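Local coordinates for beta-1,3-xylanase (Alcaligenes sp., PDB 2COV), which probably binds beta-1,3-xylan as the family 31 carbohydrate-binding module of a beta-1,3-xylanase, at residues V18-D29 and K50-A61. Residues are numbered along the deposited sequence; the frame is centred on the assembly and turned at random.
Sequences VSDQEIEVYHVD and KSNGAFRKTFNA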
loop_
_atom_site.group_PDB
_atom_site.type_symbol
_atom_site.label_atom_id
_atom_site.label_comp_id
_atom_site.label_asym_id
_atom_site.label_seq_id
_atom_site.Cartn_x
_atom_site.Cartn_y
_atom_site.Cartn_z
ATOM N N VAL A 18 -20.779 -17.168 13.135
ATOM C CA VAL A 18 -21.885 -16.510 13.888
ATOM C C VAL A 18 -23.194 -17.106 13.407
ATOM O O VAL A 18 -24.009 -17.552 14.227
ATOM C CB VAL A 18 -21.848 -14.987 13.737
ATOM C CG1 VAL A 18 -23.012 -14.332 14.460
ATOM C CG2 VAL A 18 -20.529 -14.407 14.268
ATOM N N SER A 19 -23.387 -17.080 12.088
ATOM C CA SER A 19 -24.543 -17.760 11.482
ATOM C C SER A 19 -24.144 -18.077 10.074
ATOM O O SER A 19 -23.057 -17.725 9.645
ATOM C CB SER A 19 -25.755 -16.862 11.516
ATOM O OG SER A 19 -25.611 -15.772 10.629
ATOM N N ASP A 20 -25.030 -18.700 9.316
ATOM C CA ASP A 20 -24.681 -19.090 7.980
ATOM C C ASP A 20 -24.340 -17.885 7.100
ATOM O O ASP A 20 -23.632 -18.103 6.108
ATOM C CB ASP A 20 -25.861 -19.809 7.320
ATOM C CG ASP A 20 -25.996 -21.242 7.729
ATOM O OD1 ASP A 20 -25.238 -21.755 8.621
ATOM O OD2 ASP A 20 -26.903 -21.877 7.094
ATOM N N GLN A 21 -24.717 -16.657 7.431
ATOM C CA GLN A 21 -24.281 -15.568 6.559
ATOM C C GLN A 21 -23.433 -14.532 7.304
ATOM O O GLN A 21 -23.289 -13.460 6.813
ATOM C CB GLN A 21 -25.413 -14.885 5.854
ATOM C CG GLN A 21 -26.312 -14.206 6.897
ATOM C CD GLN A 21 -27.457 -15.094 7.215
ATOM O OE1 GLN A 21 -27.581 -15.574 8.364
ATOM N NE2 GLN A 21 -28.279 -15.402 6.171
ATOM N N GLU A 22 -22.894 -14.871 8.468
ATOM C CA GLU A 22 -22.075 -13.918 9.234
ATOM C C GLU A 22 -20.848 -14.614 9.857
ATOM O O GLU A 22 -20.941 -15.656 10.510
ATOM C CB GLU A 22 -22.881 -13.241 10.361
ATOM C CG GLU A 22 -23.794 -12.046 9.873
ATOM C CD GLU A 22 -24.261 -11.147 10.998
ATOM O OE1 GLU A 22 -24.677 -10.007 10.608
ATOM O OE2 GLU A 22 -24.205 -11.600 12.202
ATOM N N ILE A 23 -19.708 -13.961 9.683
ATOM C CA ILE A 23 -18.408 -14.374 10.224
ATOM C C ILE A 23 -17.928 -13.272 11.163
ATOM O O ILE A 23 -18.095 -12.120 10.845
ATOM C CB ILE A 23 -17.388 -14.610 9.076
ATOM C CG1 ILE A 23 -16.094 -15.225 9.609
ATOM C CG2 ILE A 23 -17.111 -13.335 8.304
ATOM C CD1 ILE A 23 -15.114 -15.523 8.506
ATOM N N GLU A 24 -17.377 -13.656 12.325
ATOM C CA GLU A 24 -16.711 -12.684 13.192
ATOM C C GLU A 24 -15.220 -12.939 13.002
ATOM O O GLU A 24 -14.732 -14.018 13.263
ATOM C CB GLU A 24 -17.115 -12.926 14.640
ATOM C CG GLU A 24 -16.360 -11.972 15.602
ATOM C CD GLU A 24 -16.720 -12.144 17.040
ATOM O OE1 GLU A 24 -16.489 -13.224 17.567
ATOM O OE2 GLU A 24 -17.152 -11.198 17.659
ATOM N N VAL A 25 -14.519 -11.899 12.665
ATOM C CA VAL A 25 -13.054 -11.921 12.508
ATOM C C VAL A 25 -12.476 -11.312 13.749
ATOM O O VAL A 25 -12.984 -10.316 14.264
ATOM C CB VAL A 25 -12.624 -11.151 11.257
ATOM C CG1 VAL A 25 -11.124 -11.116 11.121
ATOM C CG2 VAL A 25 -13.301 -11.736 9.989
ATOM N N TYR A 26 -11.447 -11.900 14.313
ATOM C CA TYR A 26 -10.845 -11.353 15.519
ATOM C C TYR A 26 -9.349 -11.591 15.585
ATOM O O TYR A 26 -8.770 -12.429 14.939
ATOM C CB TYR A 26 -11.509 -11.937 16.757
ATOM C CG TYR A 26 -11.259 -13.431 16.980
ATOM C CD1 TYR A 26 -10.136 -13.878 17.645
ATOM C CD2 TYR A 26 -12.187 -14.397 16.568
ATOM C CE1 TYR A 26 -9.912 -15.232 17.863
ATOM C CE2 TYR A 26 -11.961 -15.721 16.798
ATOM C CZ TYR A 26 -10.839 -16.157 17.421
ATOM O OH TYR A 26 -10.647 -17.521 17.664
ATOM N N HIS A 27 -8.713 -10.745 16.409
ATOM C CA HIS A 27 -7.350 -10.922 16.804
ATOM C C HIS A 27 -7.263 -10.749 18.333
ATOM O O HIS A 27 -7.615 -9.706 18.868
ATOM C CB HIS A 27 -6.364 -9.962 16.150
ATOM C CG HIS A 27 -4.950 -10.481 16.128
ATOM N ND1 HIS A 27 -4.269 -10.834 17.280
ATOM C CD2 HIS A 27 -4.154 -10.857 15.087
ATOM C CE1 HIS A 27 -3.085 -11.349 16.932
ATOM N NE2 HIS A 27 -2.980 -11.370 15.600
ATOM N N VAL A 28 -6.781 -11.769 19.023
ATOM C CA VAL A 28 -6.513 -11.693 20.447
ATOM C C VAL A 28 -5.522 -10.552 20.726
ATOM O O VAL A 28 -4.588 -10.300 19.981
ATOM C CB VAL A 28 -5.958 -13.046 20.961
ATOM C CG1 VAL A 28 -5.538 -12.980 22.431
ATOM C CG2 VAL A 28 -7.041 -14.089 20.805
ATOM N N ASP A 29 -5.749 -9.832 21.826
ATOM C CA ASP A 29 -4.838 -8.721 22.226
ATOM C C ASP A 29 -3.435 -9.235 22.481
ATOM O O ASP A 29 -3.254 -10.091 23.347
ATOM C CB ASP A 29 -5.431 -8.099 23.493
ATOM C CG ASP A 29 -4.700 -6.883 23.933
ATOM O OD1 ASP A 29 -3.878 -6.357 23.153
ATOM O OD2 ASP A 29 -5.021 -6.438 25.050
ATOM N N LYS A 50 -13.055 -4.033 20.990
ATOM C CA LYS A 50 -12.282 -4.827 21.902
ATOM C C LYS A 50 -13.206 -5.352 22.979
ATOM O O LYS A 50 -13.797 -4.582 23.744
ATOM C CB LYS A 50 -11.119 -4.018 22.466
ATOM C CG LYS A 50 -10.101 -4.883 23.090
ATOM C CD LYS A 50 -9.054 -4.122 23.865
ATOM C CE LYS A 50 -7.957 -5.097 24.265
ATOM N NZ LYS A 50 -7.000 -4.403 25.198
ATOM N N SER A 51 -13.323 -6.684 23.065
ATOM C CA SER A 51 -14.151 -7.334 24.082
ATOM C C SER A 51 -13.632 -8.647 24.428
ATOM O O SER A 51 -13.235 -9.412 23.538
ATOM C CB SER A 51 -15.622 -7.407 23.602
ATOM O OG SER A 51 -16.511 -7.915 24.569
ATOM N N ASN A 52 -13.592 -8.963 25.703
ATOM C CA ASN A 52 -13.140 -10.266 26.147
ATOM C C ASN A 52 -11.816 -10.694 25.599
ATOM O O ASN A 52 -11.612 -11.858 25.235
ATOM C CB ASN A 52 -14.274 -11.267 25.928
ATOM C CG ASN A 52 -15.339 -11.082 27.018
ATOM O OD1 ASN A 52 -15.053 -11.292 28.177
ATOM N ND2 ASN A 52 -16.568 -10.683 26.629
ATOM N N GLY A 53 -10.902 -9.724 25.533
ATOM C CA GLY A 53 -9.541 -10.059 25.222
ATOM C C GLY A 53 -9.158 -10.062 23.740
ATOM O O GLY A 53 -8.009 -10.367 23.462
ATOM N N ALA A 54 -10.065 -9.671 22.850
ATOM C CA ALA A 54 -9.799 -9.693 21.431
ATOM C C ALA A 54 -10.469 -8.497 20.786
ATOM O O ALA A 54 -11.553 -8.045 21.206
ATOM C CB ALA A 54 -10.330 -10.994 20.806
ATOM N N PHE A 55 -9.873 -8.078 19.693
ATOM C CA PHE A 55 -10.432 -7.100 18.789
ATOM C C PHE A 55 -11.281 -7.813 17.785
ATOM O O PHE A 55 -10.766 -8.745 17.176
ATOM C CB PHE A 55 -9.342 -6.308 18.091
ATOM C CG PHE A 55 -8.484 -5.486 19.050
ATOM C CD1 PHE A 55 -7.341 -6.009 19.576
ATOM C CD2 PHE A 55 -8.849 -4.195 19.351
ATOM C CE1 PHE A 55 -6.555 -5.252 20.445
ATOM C CE2 PHE A 55 -8.084 -3.427 20.255
ATOM C CZ PHE A 55 -6.947 -3.974 20.754
ATOM N N ARG A 56 -12.529 -7.404 17.539
ATOM C CA ARG A 56 -13.441 -8.242 16.811
ATOM C C ARG A 56 -14.471 -7.451 16.031
ATOM O O ARG A 56 -14.852 -6.350 16.469
ATOM C CB ARG A 56 -14.092 -9.208 17.703
ATOM C CG ARG A 56 -14.839 -8.749 18.843
ATOM C CD ARG A 56 -15.109 -10.105 19.976
ATOM N NE ARG A 56 -14.324 -10.532 21.107
ATOM C CZ ARG A 56 -14.190 -11.808 21.312
ATOM N NH1 ARG A 56 -13.503 -12.256 22.305
ATOM N NH2 ARG A 56 -14.706 -12.730 20.380
ATOM N N LYS A 57 -14.898 -7.972 14.869
ATOM C CA LYS A 57 -15.965 -7.386 14.114
ATOM C C LYS A 57 -16.618 -8.465 13.257
ATOM O O LYS A 57 -15.962 -9.420 12.876
ATOM C CB LYS A 57 -15.488 -6.223 13.225
ATOM C CG LYS A 57 -16.576 -5.137 12.926
ATOM C CD LYS A 57 -16.907 -4.350 14.158
ATOM C CE LYS A 57 -18.017 -3.331 13.844
ATOM N NZ LYS A 57 -18.702 -2.794 14.976
ATOM N N THR A 58 -17.910 -8.302 12.970
ATOM C CA THR A 58 -18.666 -9.234 12.145
ATOM C C THR A 58 -18.963 -8.668 10.762
ATOM O O THR A 58 -19.135 -7.450 10.557
ATOM C CB THR A 58 -19.969 -9.631 12.883
ATOM O OG1 THR A 58 -19.620 -10.214 14.177
ATOM C CG2 THR A 58 -20.818 -10.541 12.090
ATOM N N PHE A 59 -19.045 -9.586 9.786
ATOM C CA PHE A 59 -19.207 -9.283 8.372
ATOM C C PHE A 59 -20.139 -10.297 7.743
ATOM O O PHE A 59 -20.287 -11.402 8.232
ATOM C CB PHE A 59 -17.841 -9.472 7.665
ATOM C CG PHE A 59 -16.743 -8.592 8.205
ATOM C CD1 PHE A 59 -16.006 -8.993 9.278
ATOM C CD2 PHE A 59 -16.472 -7.392 7.643
ATOM C CE1 PHE A 59 -15.018 -8.168 9.796
ATOM C CE2 PHE A 59 -15.460 -6.590 8.112
ATOM C CZ PHE A 59 -14.746 -6.987 9.205
ATOM N N ASN A 60 -20.730 -9.912 6.623
ATOM C CA ASN A 60 -21.446 -10.869 5.783
ATOM C C ASN A 60 -20.446 -11.856 5.194
ATOM O O ASN A 60 -19.350 -11.436 4.789
ATOM C CB ASN A 60 -22.152 -10.158 4.634
ATOM C CG ASN A 60 -23.168 -9.142 5.090
ATOM O OD1 ASN A 60 -23.967 -9.371 6.008
ATOM N ND2 ASN A 60 -23.139 -8.007 4.424
ATOM N N ALA A 61 -20.804 -13.105 5.076
ATOM C CA ALA A 61 -19.955 -14.114 4.437
ATOM C C ALA A 61 -20.796 -15.273 3.953
ATOM O O ALA A 61 -21.973 -15.412 4.298
ATOM C CB ALA A 61 -18.878 -14.611 5.393
HETATM O O HOH W 1 -22.606 -8.565 9.105
HETATM O O HOH W 2 -18.026 -8.984 16.266
#
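The carboxylate of E24 reaches R56 across neighbouring strands, its plane turned 49° from the guanidinium plane. OE1 lies near that plane at its edge, but the salt bridge is weak, R56 NH2 to E24 OE1 measuring 3.4 Å; OE1 is also bonded by N16. Meanwhile E24 OE2 sits 3.3 Å from R56 CD and takes a water shared with T58 OG1. A bend at chi3 (92°) turns the R56 head toward the 51-54 turn, where NE (2.9 Å) and NH1 both grip S51 O, an oxygen lying nearly in the guanidinium plane. An alanine replacing R56 would probably leave S51 O without its two side-chain donors and E24 without its cationic partner. At the strand end, K50 NZ forms a salt bridge with D29 OD2 (2.8 Å) from above the carboxylate plane, while K50 CG rests over one face of the F55 ring, offset toward its rim. On the sheet face F55 shares, opposite E24 and R56, V25 CG2 approaches F59 CD1 obliquely at 3.9 Å. Just past the strand end, A61 CB meets I23 CG2 at 3.6 Å. Paired backbone bonds at I23-F59, V25-K57 and H27-F55, with strand axes at 169°, define an antiparallel sheet with strand 22-28 between 13-19 and 54-60, consistent with the immunoglobulin-like beta sandwich of the E-set clan.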